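Local structure of malonyl CoA:acyl carrier protein malonyltransferase (Streptomyces coelicolor, 1NM2) at residues 2-7 / 268-273; 128-133 / 204-209. The protein probably transfers the malonyl group of malonyl-CoA to holo-acyl carrier protein, releasing coenzyme A and supplying malonyl-ACP for fatty acid biosynthesis. All blocks are in the same frame, centred on the assembly; numbering follows the deposited sequence.

Interaction 1: residues 2-7 / 268-273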
# COMPACT_ATOMS: atom_id res chain seq x y z
N MET A 2 -19.81 10.36 -0.40
CA MET A 2 -19.01 9.26 -0.94
C MET A 2 -17.78 9.07 -0.05
O MET A 2 -16.92 9.95 0.03
CB MET A 2 -18.58 9.59 -2.37
CG MET A 2 -18.77 8.44 -3.37
SD MET A 2 -17.68 7.03 -3.10
CE MET A 2 -16.25 7.55 -4.02
N LEU A 3 -17.72 7.93 0.63
CA LEU A 3 -16.61 7.61 1.51
C LEU A 3 -15.67 6.63 0.83
O LEU A 3 -16.11 5.62 0.27
CB LEU A 3 -17.11 6.98 2.82
CG LEU A 3 -16.01 6.36 3.71
CD1 LEU A 3 -15.20 7.48 4.36
CD2 LEU A 3 -16.63 5.47 4.77
N VAL A 4 -14.37 6.91 0.90
CA VAL A 4 -13.36 6.05 0.31
C VAL A 4 -12.48 5.48 1.40
O VAL A 4 -11.88 6.22 2.18
CB VAL A 4 -12.48 6.82 -0.70
CG1 VAL A 4 -11.42 5.90 -1.28
CG2 VAL A 4 -13.35 7.40 -1.80
N LEU A 5 -12.41 4.16 1.48
CA LEU A 5 -11.60 3.49 2.48
C LEU A 5 -10.27 3.09 1.84
O LEU A 5 -10.26 2.32 0.88
CB LEU A 5 -12.34 2.26 3.01
CG LEU A 5 -11.73 1.43 4.14
CD1 LEU A 5 -11.52 2.29 5.36
CD2 LEU A 5 -12.67 0.26 4.46
N VAL A 6 -9.16 3.62 2.34
CA VAL A 6 -7.86 3.29 1.77
C VAL A 6 -6.91 2.63 2.78
O VAL A 6 -7.02 2.84 3.99
CB VAL A 6 -7.16 4.53 1.16
CG1 VAL A 6 -8.07 5.19 0.12
CG2 VAL A 6 -6.78 5.52 2.26
N ALA A 7 -5.97 1.84 2.27
CA ALA A 7 -5.00 1.14 3.10
C ALA A 7 -3.58 1.53 2.66
O ALA A 7 -3.30 1.61 1.46
CB ALA A 7 -5.18 -0.37 2.97
N LEU A 268 -15.39 10.40 -8.60
CA LEU A 268 -16.46 9.69 -7.88
C LEU A 268 -17.15 10.61 -6.88
O LEU A 268 -18.11 10.21 -6.22
CB LEU A 268 -15.89 8.47 -7.15
CG LEU A 268 -15.31 7.28 -7.93
CD1 LEU A 268 -14.72 6.28 -6.95
CD2 LEU A 268 -16.38 6.62 -8.77
N GLY A 269 -16.67 11.84 -6.76
CA GLY A 269 -17.27 12.79 -5.83
C GLY A 269 -16.98 12.51 -4.36
O GLY A 269 -17.80 12.80 -3.49
N VAL A 270 -15.81 11.94 -4.09
CA VAL A 270 -15.41 11.61 -2.72
C VAL A 270 -15.61 12.80 -1.77
O VAL A 270 -15.25 13.93 -2.09
CB VAL A 270 -13.93 11.17 -2.67
CG1 VAL A 270 -13.04 12.29 -3.21
CG2 VAL A 270 -13.53 10.79 -1.25
N THR A 271 -16.19 12.54 -0.60
CA THR A 271 -16.42 13.59 0.40
C THR A 271 -15.66 13.31 1.69
O THR A 271 -15.48 14.20 2.52
CB THR A 271 -17.93 13.76 0.72
OG1 THR A 271 -18.47 12.51 1.14
CG2 THR A 271 -18.69 14.28 -0.50
N ALA A 272 -15.22 12.07 1.86
CA ALA A 272 -14.47 11.68 3.05
C ALA A 272 -13.59 10.46 2.76
O ALA A 272 -13.97 9.58 2.00
CB ALA A 272 -15.43 11.36 4.19
N ILE A 273 -12.41 10.44 3.38
CA ILE A 273 -11.47 9.34 3.23
C ILE A 273 -10.96 8.90 4.60
O ILE A 273 -10.51 9.72 5.41
CB ILE A 273 -10.24 9.73 2.39
CG1 ILE A 273 -10.64 9.97 0.93
CG2 ILE A 273 -9.18 8.63 2.47
CD1 ILE A 273 -9.48 10.41 0.04

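Interaction 2: residues 128-133 / 204-209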
# COMPACT_ATOMS: atom_id res chain seq x y z
N ALA A 128 11.51 -9.69 -2.01
CA ALA A 128 12.77 -9.67 -1.28
C ALA A 128 13.79 -10.46 -2.10
O ALA A 128 14.92 -10.01 -2.32
CB ALA A 128 12.61 -10.29 0.09
N GLU A 129 13.38 -11.64 -2.55
CA GLU A 129 14.24 -12.52 -3.34
C GLU A 129 14.67 -11.87 -4.65
O GLU A 129 15.83 -11.98 -5.06
CB GLU A 129 13.51 -13.84 -3.63
CG GLU A 129 13.27 -14.67 -2.39
CD GLU A 129 12.57 -15.98 -2.67
OE1 GLU A 129 12.64 -16.88 -1.82
OE2 GLU A 129 11.94 -16.12 -3.75
N ALA A 130 13.75 -11.18 -5.31
CA ALA A 130 14.06 -10.50 -6.56
C ALA A 130 15.08 -9.39 -6.32
O ALA A 130 16.02 -9.20 -7.09
CB ALA A 130 12.78 -9.91 -7.16
N ALA A 131 14.88 -8.65 -5.23
CA ALA A 131 15.77 -7.55 -4.87
C ALA A 131 17.19 -8.05 -4.58
O ALA A 131 18.17 -7.36 -4.88
CB ALA A 131 15.22 -6.80 -3.66
N ALA A 132 17.28 -9.25 -4.01
CA ALA A 132 18.56 -9.86 -3.64
C ALA A 132 19.48 -10.18 -4.82
O ALA A 132 20.70 -10.06 -4.71
CB ALA A 132 18.32 -11.12 -2.82
N VAL A 133 18.90 -10.60 -5.94
CA VAL A 133 19.71 -10.94 -7.10
C VAL A 133 20.18 -9.68 -7.83
O VAL A 133 20.82 -9.76 -8.88
CB VAL A 133 18.91 -11.82 -8.09
CG1 VAL A 133 18.54 -13.15 -7.43
CG2 VAL A 133 17.67 -11.10 -8.55
N ARG A 204 10.84 -3.36 -13.71
CA ARG A 204 11.09 -4.65 -14.35
C ARG A 204 12.02 -5.52 -13.51
O ARG A 204 12.12 -6.73 -13.73
CB ARG A 204 11.73 -4.43 -15.73
CG ARG A 204 13.14 -3.87 -15.67
CD ARG A 204 13.83 -3.96 -17.03
NE ARG A 204 15.24 -3.60 -16.94
CZ ARG A 204 15.68 -2.39 -16.60
NH1 ARG A 204 14.82 -1.42 -16.31
NH2 ARG A 204 16.99 -2.15 -16.54
N HIS A 205 12.72 -4.90 -12.57
CA HIS A 205 13.61 -5.67 -11.71
C HIS A 205 12.83 -6.65 -10.85
O HIS A 205 13.41 -7.55 -10.25
CB HIS A 205 14.46 -4.73 -10.84
CG HIS A 205 15.60 -4.10 -11.58
ND1 HIS A 205 15.61 -2.76 -11.93
CD2 HIS A 205 16.75 -4.62 -12.07
CE1 HIS A 205 16.72 -2.50 -12.61
NE2 HIS A 205 17.42 -3.61 -12.71
N MET A 206 11.51 -6.48 -10.80
CA MET A 206 10.64 -7.37 -10.02
C MET A 206 10.00 -8.45 -10.90
O MET A 206 9.12 -9.19 -10.45
CB MET A 206 9.52 -6.57 -9.34
CG MET A 206 9.98 -5.69 -8.18
SD MET A 206 10.74 -6.64 -6.84
CE MET A 206 12.45 -6.23 -7.11
N ALA A 207 10.44 -8.53 -12.15
CA ALA A 207 9.91 -9.52 -13.09
C ALA A 207 9.86 -10.92 -12.49
O ALA A 207 8.86 -11.63 -12.63
CB ALA A 207 10.73 -9.53 -14.40
N PRO A 208 10.95 -11.36 -11.82
CA PRO A 208 10.92 -12.70 -11.24
C PRO A 208 9.92 -12.82 -10.09
O PRO A 208 9.49 -13.92 -9.75
CB PRO A 208 12.37 -12.92 -10.80
CG PRO A 208 12.86 -11.54 -10.51
CD PRO A 208 12.26 -10.71 -11.62
N ALA A 209 9.56 -11.68 -9.49
CA ALA A 209 8.59 -11.68 -8.39
C ALA A 209 7.19 -11.92 -8.97
O ALA A 209 6.32 -12.50 -8.31
CB ALA A 209 8.64 -10.34 -7.64

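Interaction 1: residues 2-7 / 268-273
M2 opens the parallel pairing of 2-7 with 268-273, and T271 meets it through both side chain and backbone. M2 N gives an almost linear bond, 175° at the hydrogen, to T271 OG1 at 3.0 Å. The hydroxyl gets there because chi1 of 55° tucks OG1 between the threonine's own backbone N and carbonyl carbon; H314 ND1 is its second partner. M2 O takes two amides: T271 N at 2.8 Å, in the carbonyl plane, and A272 N at 3.3 Å, tilted 26° from that plane. T271 is thus an added residue at the start, between V270 beside M2 and A272 beside L3. V4 N then bonds to A272 O at 2.9 Å, and the pairing settles into the parallel bridges L3-A272 and V4-I273. A valine in place of T271 would probably leave M2 N without its acceptor and H314 without its hydroxyl partner, loosening the start of the strand.

Apolar side chains meet on both faces. The M2 chain bends twice and lays CE against L268 CB, tight at 3.3 Å, just ahead of the Schellman turn at G269. V4 CG2 presses on V270 CG2 at 3.4 Å, also tight, the two side chains crossing at about a right angle. Further along that face V6 CG2 meets I273 CG2 at 3.9 Å. On the other face L3 CD1 meets A272 CB alongside it, also at 3.9 Å.

Strand 3-7 is the middle strand of the parallel sheet in the alpha/beta-hydrolase-like core. Strand 93-96 pairs along its other edge, and helix 258-267 covers the V4, V6 and V270 face with F265 and W258.

Interaction 2: residues 128-133 / 204-209
The methyl of A130 carries this contact, reaching from the last turn of helix 113-132 to the start of helix 207-217. Two groups meet A130 CB at the same range: M206 CE at 3.7 Å and P208 CG, the corner of the proline ring, also at 3.7 Å. M206 SD lies 3.9 Å from A130 CB, so the methionine touches with both sulfur and methyl. A209 CB follows more loosely, 4.2 Å from A130 CB. M206 CE also lies 3.9 Å from A131 N.

The CA-CB bond of M206 does not point at helix 113-132. From CG, anti to the carbonyl carbon (chi1 -71°), bends at chi2 (-61°) and chi3 (105°) turn the sulfur and methyl to the helix. M127 and F201 pack against this side chain too. M206 is also the N-cap of helix 207-217, and A209 N bonds to M206 O at 2.7 Å in the opening turn. P208 falls in that same turn, where a missing N-H costs the helix nothing, and its ring is turned to A130. Before the cap, the short 3-10 turn is closed by A207 N on R204 O at 2.9 Å, while T203 OG1 bonds to H205 N.

The side chains meet through carbon and sulfur alone, and the two segments share no hydrogen bond. Between them the fit rests on shape, with a long, weak ion pair from E129 to K212 further along helix 207-217. The small methyl of A130 lets its CA come within 5.8 Å of M206 CA.

Interactions 1 and 2 lie on opposite sides of the chain's centre, 33 Å apart between centres and about 18 Å between nearest atoms, so neither touches the other. Along the chain, 128-133 and 204-209 are nested in the loop that 2-7 and 268-273 close. Interaction 1 joins two strands of the core sheet; interaction 2 packs the helix leading into the mixed sheet against the helix that follows strand 189-194, its last long strand. In interaction 1, V6 lies close to the GxSxG pattern, which probably forms the nucleophile elbow, as in related acyltransferases, without touching it. The nickel ion, held by D50 and D52, belongs to neither contact.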